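Local structure of hypothetical protein PH0435 (Pyrococcus horikoshii, 2YV4) at residues K32-E46 against L65-E79. The protein is not functionally characterised but carries the C-terminal Sua5 domain of threonylcarbamoyl-AMP synthase-like proteins, which probably act in tRNA modification. Numbering follows the deposited sequence.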
# COMPACT_ATOMS: atom_id res chain seq x y z
N LYS A 32 -6.50 4.77 -13.48
CA LYS A 32 -5.90 3.58 -12.91
C LYS A 32 -6.78 3.00 -11.81
O LYS A 32 -7.29 3.73 -10.96
CB LYS A 32 -4.53 3.91 -12.31
CG LYS A 32 -3.51 4.43 -13.30
CD LYS A 32 -3.07 3.35 -14.27
CE LYS A 32 -2.04 3.90 -15.23
NZ LYS A 32 -0.90 4.52 -14.48
N LYS A 33 -6.98 1.68 -11.84
CA LYS A 33 -7.75 1.03 -10.79
C LYS A 33 -6.70 0.92 -9.68
O LYS A 33 -5.63 0.36 -9.89
CB LYS A 33 -8.21 -0.36 -11.24
CG LYS A 33 -9.11 -1.07 -10.24
CD LYS A 33 -9.59 -2.41 -10.78
CE LYS A 33 -10.53 -3.09 -9.79
NZ LYS A 33 -11.12 -4.34 -10.34
N VAL A 34 -7.01 1.48 -8.52
CA VAL A 34 -6.05 1.50 -7.41
C VAL A 34 -6.46 0.73 -6.16
O VAL A 34 -7.61 0.75 -5.73
CB VAL A 34 -5.72 2.97 -7.03
CG1 VAL A 34 -6.99 3.72 -6.76
CG2 VAL A 34 -4.81 3.01 -5.82
N GLY A 35 -5.48 0.04 -5.59
CA GLY A 35 -5.72 -0.73 -4.39
C GLY A 35 -4.81 -0.26 -3.27
O GLY A 35 -3.70 0.21 -3.51
N VAL A 36 -5.29 -0.35 -2.04
CA VAL A 36 -4.50 0.06 -0.91
C VAL A 36 -4.36 -1.10 0.06
O VAL A 36 -5.33 -1.80 0.37
CB VAL A 36 -5.15 1.23 -0.15
CG1 VAL A 36 -4.52 1.37 1.25
CG2 VAL A 36 -4.98 2.52 -0.94
N ILE A 37 -3.13 -1.33 0.50
CA ILE A 37 -2.86 -2.36 1.49
C ILE A 37 -2.40 -1.48 2.66
O ILE A 37 -1.29 -0.95 2.65
CB ILE A 37 -1.71 -3.30 1.08
CG1 ILE A 37 -2.05 -4.01 -0.23
CG2 ILE A 37 -1.47 -4.33 2.18
CD1 ILE A 37 -0.95 -4.95 -0.71
N GLY A 38 -3.28 -1.30 3.64
CA GLY A 38 -2.94 -0.46 4.77
C GLY A 38 -3.90 -0.60 5.94
O GLY A 38 -4.47 -1.66 6.15
N SER A 39 -4.07 0.49 6.69
CA SER A 39 -4.95 0.49 7.85
C SER A 39 -6.39 0.87 7.49
O SER A 39 -7.32 0.62 8.27
CB SER A 39 -4.41 1.46 8.91
OG SER A 39 -4.29 2.77 8.39
N GLU A 40 -6.57 1.47 6.32
CA GLU A 40 -7.89 1.85 5.81
C GLU A 40 -7.82 2.03 4.29
O GLU A 40 -6.74 2.10 3.72
CB GLU A 40 -8.40 3.13 6.48
CG GLU A 40 -7.49 4.33 6.35
CD GLU A 40 -8.06 5.54 7.06
OE1 GLU A 40 -9.15 6.00 6.66
OE2 GLU A 40 -7.42 6.04 8.01
N SER A 41 -8.98 2.12 3.64
CA SER A 41 -9.04 2.22 2.19
C SER A 41 -8.68 3.55 1.55
O SER A 41 -8.13 3.57 0.45
CB SER A 41 -10.44 1.85 1.70
OG SER A 41 -11.33 2.94 1.91
N TYR A 42 -8.98 4.66 2.23
CA TYR A 42 -8.70 5.98 1.67
C TYR A 42 -9.50 6.06 0.37
O TYR A 42 -9.14 6.79 -0.56
CB TYR A 42 -7.21 6.14 1.39
CG TYR A 42 -6.36 5.92 2.61
CD1 TYR A 42 -6.34 6.84 3.65
CD2 TYR A 42 -5.58 4.77 2.73
CE1 TYR A 42 -5.57 6.61 4.80
CE2 TYR A 42 -4.81 4.53 3.86
CZ TYR A 42 -4.81 5.46 4.89
OH TYR A 42 -4.06 5.20 6.02
N ASN A 43 -10.58 5.29 0.32
CA ASN A 43 -11.48 5.23 -0.83
C ASN A 43 -10.88 4.69 -2.12
O ASN A 43 -11.28 5.09 -3.21
CB ASN A 43 -12.09 6.60 -1.10
CG ASN A 43 -13.58 6.60 -0.94
OD1 ASN A 43 -14.28 5.85 -1.62
ND2 ASN A 43 -14.08 7.42 -0.03
N ALA A 44 -9.91 3.78 -1.99
CA ALA A 44 -9.32 3.18 -3.18
C ALA A 44 -10.39 2.27 -3.78
O ALA A 44 -11.47 2.12 -3.20
CB ALA A 44 -8.09 2.38 -2.81
N ASP A 45 -10.10 1.66 -4.93
CA ASP A 45 -11.05 0.75 -5.57
C ASP A 45 -11.03 -0.61 -4.87
O ASP A 45 -12.00 -1.36 -4.93
CB ASP A 45 -10.69 0.54 -7.04
CG ASP A 45 -10.79 1.81 -7.85
OD1 ASP A 45 -11.88 2.42 -7.87
OD2 ASP A 45 -9.78 2.18 -8.47
N GLU A 46 -9.91 -0.91 -4.22
CA GLU A 46 -9.75 -2.19 -3.53
C GLU A 46 -8.98 -1.99 -2.24
O GLU A 46 -8.10 -1.13 -2.15
CB GLU A 46 -8.96 -3.16 -4.42
CG GLU A 46 -9.59 -3.46 -5.78
CD GLU A 46 -10.74 -4.44 -5.69
OE1 GLU A 46 -10.89 -5.10 -4.63
OE2 GLU A 46 -11.49 -4.57 -6.67
N LEU A 65 -1.09 -8.79 -1.84
CA LEU A 65 -0.70 -8.53 -3.22
C LEU A 65 -1.36 -9.52 -4.19
O LEU A 65 -1.71 -9.15 -5.31
CB LEU A 65 0.83 -8.59 -3.35
CG LEU A 65 1.58 -7.45 -2.64
CD1 LEU A 65 3.06 -7.77 -2.53
CD2 LEU A 65 1.36 -6.15 -3.42
N ARG A 66 -1.52 -10.77 -3.77
CA ARG A 66 -2.16 -11.74 -4.65
C ARG A 66 -3.62 -11.33 -4.84
O ARG A 66 -4.18 -11.47 -5.93
CB ARG A 66 -2.08 -13.16 -4.06
CG ARG A 66 -0.66 -13.68 -3.94
CD ARG A 66 -0.62 -15.16 -3.60
NE ARG A 66 0.70 -15.56 -3.12
CZ ARG A 66 1.10 -15.46 -1.86
NH1 ARG A 66 0.27 -14.98 -0.94
NH2 ARG A 66 2.32 -15.83 -1.51
N TYR A 67 -4.22 -10.82 -3.77
CA TYR A 67 -5.61 -10.37 -3.83
C TYR A 67 -5.72 -9.24 -4.85
O TYR A 67 -6.63 -9.22 -5.68
CB TYR A 67 -6.05 -9.84 -2.46
CG TYR A 67 -7.45 -9.27 -2.47
CD1 TYR A 67 -8.57 -10.09 -2.37
CD2 TYR A 67 -7.65 -7.90 -2.64
CE1 TYR A 67 -9.85 -9.58 -2.46
CE2 TYR A 67 -8.93 -7.37 -2.73
CZ TYR A 67 -10.03 -8.21 -2.65
OH TYR A 67 -11.30 -7.70 -2.78
N MSE A 68 -4.77 -8.31 -4.79
CA MSE A 68 -4.75 -7.17 -5.70
C MSE A 68 -4.63 -7.58 -7.16
O MSE A 68 -5.33 -7.05 -8.02
CB MSE A 68 -3.62 -6.22 -5.33
CG MSE A 68 -3.82 -5.51 -4.00
SE MSE A 68 -5.47 -4.49 -3.95
CE MSE A 68 -5.70 -4.38 -2.02
N ASP A 69 -3.74 -8.52 -7.45
CA ASP A 69 -3.58 -8.97 -8.83
C ASP A 69 -4.82 -9.71 -9.31
O ASP A 69 -5.25 -9.55 -10.45
CB ASP A 69 -2.34 -9.83 -8.99
CG ASP A 69 -1.06 -9.01 -9.02
OD1 ASP A 69 -1.11 -7.84 -9.48
OD2 ASP A 69 -0.00 -9.52 -8.61
N LYS A 70 -5.41 -10.53 -8.44
CA LYS A 70 -6.61 -11.26 -8.80
C LYS A 70 -7.72 -10.26 -9.13
O LYS A 70 -8.60 -10.52 -9.95
CB LYS A 70 -7.05 -12.16 -7.64
CG LYS A 70 -8.30 -12.98 -7.91
CD LYS A 70 -8.68 -13.82 -6.70
CE LYS A 70 -9.83 -14.77 -7.00
NZ LYS A 70 -11.06 -14.03 -7.40
N ALA A 71 -7.66 -9.09 -8.49
CA ALA A 71 -8.64 -8.04 -8.71
C ALA A 71 -8.31 -7.17 -9.92
O ALA A 71 -9.08 -6.28 -10.29
CB ALA A 71 -8.77 -7.17 -7.46
N GLY A 72 -7.16 -7.41 -10.54
CA GLY A 72 -6.77 -6.63 -11.71
C GLY A 72 -6.39 -5.18 -11.47
O GLY A 72 -6.45 -4.36 -12.39
N VAL A 73 -5.98 -4.85 -10.25
CA VAL A 73 -5.58 -3.48 -9.95
C VAL A 73 -4.32 -3.08 -10.72
O VAL A 73 -3.40 -3.88 -10.89
CB VAL A 73 -5.32 -3.32 -8.43
CG1 VAL A 73 -4.63 -2.00 -8.16
CG2 VAL A 73 -6.64 -3.37 -7.67
N ASP A 74 -4.30 -1.83 -11.19
CA ASP A 74 -3.17 -1.29 -11.95
C ASP A 74 -2.02 -0.86 -11.04
O ASP A 74 -0.85 -1.08 -11.35
CB ASP A 74 -3.62 -0.09 -12.78
CG ASP A 74 -4.69 -0.45 -13.79
OD1 ASP A 74 -4.45 -1.37 -14.60
OD2 ASP A 74 -5.76 0.19 -13.77
N VAL A 75 -2.37 -0.24 -9.91
CA VAL A 75 -1.37 0.23 -8.96
C VAL A 75 -1.79 -0.11 -7.53
O VAL A 75 -2.95 0.04 -7.15
CB VAL A 75 -1.18 1.76 -9.06
CG1 VAL A 75 -0.14 2.24 -8.05
CG2 VAL A 75 -0.75 2.12 -10.48
N VAL A 76 -0.83 -0.59 -6.74
CA VAL A 76 -1.06 -0.95 -5.35
C VAL A 76 -0.25 -0.02 -4.47
O VAL A 76 0.96 0.10 -4.64
CB VAL A 76 -0.63 -2.41 -5.06
CG1 VAL A 76 -0.73 -2.70 -3.56
CG2 VAL A 76 -1.50 -3.39 -5.83
N ILE A 77 -0.92 0.64 -3.54
CA ILE A 77 -0.23 1.53 -2.61
C ILE A 77 -0.13 0.80 -1.29
O ILE A 77 -1.14 0.37 -0.73
CB ILE A 77 -1.00 2.84 -2.39
CG1 ILE A 77 -1.13 3.61 -3.72
CG2 ILE A 77 -0.30 3.70 -1.34
CD1 ILE A 77 -2.03 4.83 -3.64
N ALA A 78 1.09 0.62 -0.80
CA ALA A 78 1.30 -0.05 0.47
C ALA A 78 1.63 1.01 1.50
O ALA A 78 2.59 1.76 1.34
CB ALA A 78 2.44 -1.07 0.36
N GLU A 79 0.82 1.08 2.55
CA GLU A 79 0.99 2.04 3.63
C GLU A 79 2.23 1.67 4.45
O GLU A 79 2.30 0.56 4.99
CB GLU A 79 -0.26 2.01 4.51
CG GLU A 79 -0.39 3.10 5.53
CD GLU A 79 -1.68 2.97 6.32
OE1 GLU A 79 -2.75 2.87 5.68
OE2 GLU A 79 -1.62 2.95 7.57
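L65 opens the contact, its CD2 lying 3.8 Å from CD1 of I37, which also packs on V76. Two residues on, Y67 OH donates to E46 OE1, with ring and carboxylate planes 63° apart. The selenomethionine M68 lays its SE 3.8 Å from CA of G35, where a side chain would collide. A71 O takes a 2.8 Å bond from NZ of the extended K33, and G72 completes a Schellman motif at the helix C-terminus. V73 CG2 packs on CG of E46, and D74 OD2 accepts from K33 N at 2.7 Å, nearly straight at 173°. V75 to E79 run parallel to V34–G38, tied by I77 N to G35 O and E79 N to I37 O. At their end E79 reaches across, CG anti to the backbone N (chi1 -169°): S39 N and Y42 OH (2.7 Å) grip OE1 from opposite faces of the carboxylate, while S39 OG takes the syn lone pair of OE2. With an alanine here, these three donors would probably lose their acceptor, leaving the 39–42 loop freer to shift. Strand 34–38 lies between 46–49 and 75–81 in a parallel sheet, helix 54–70 over its G35/I37 face and helix 13–29 against Y42 and E79.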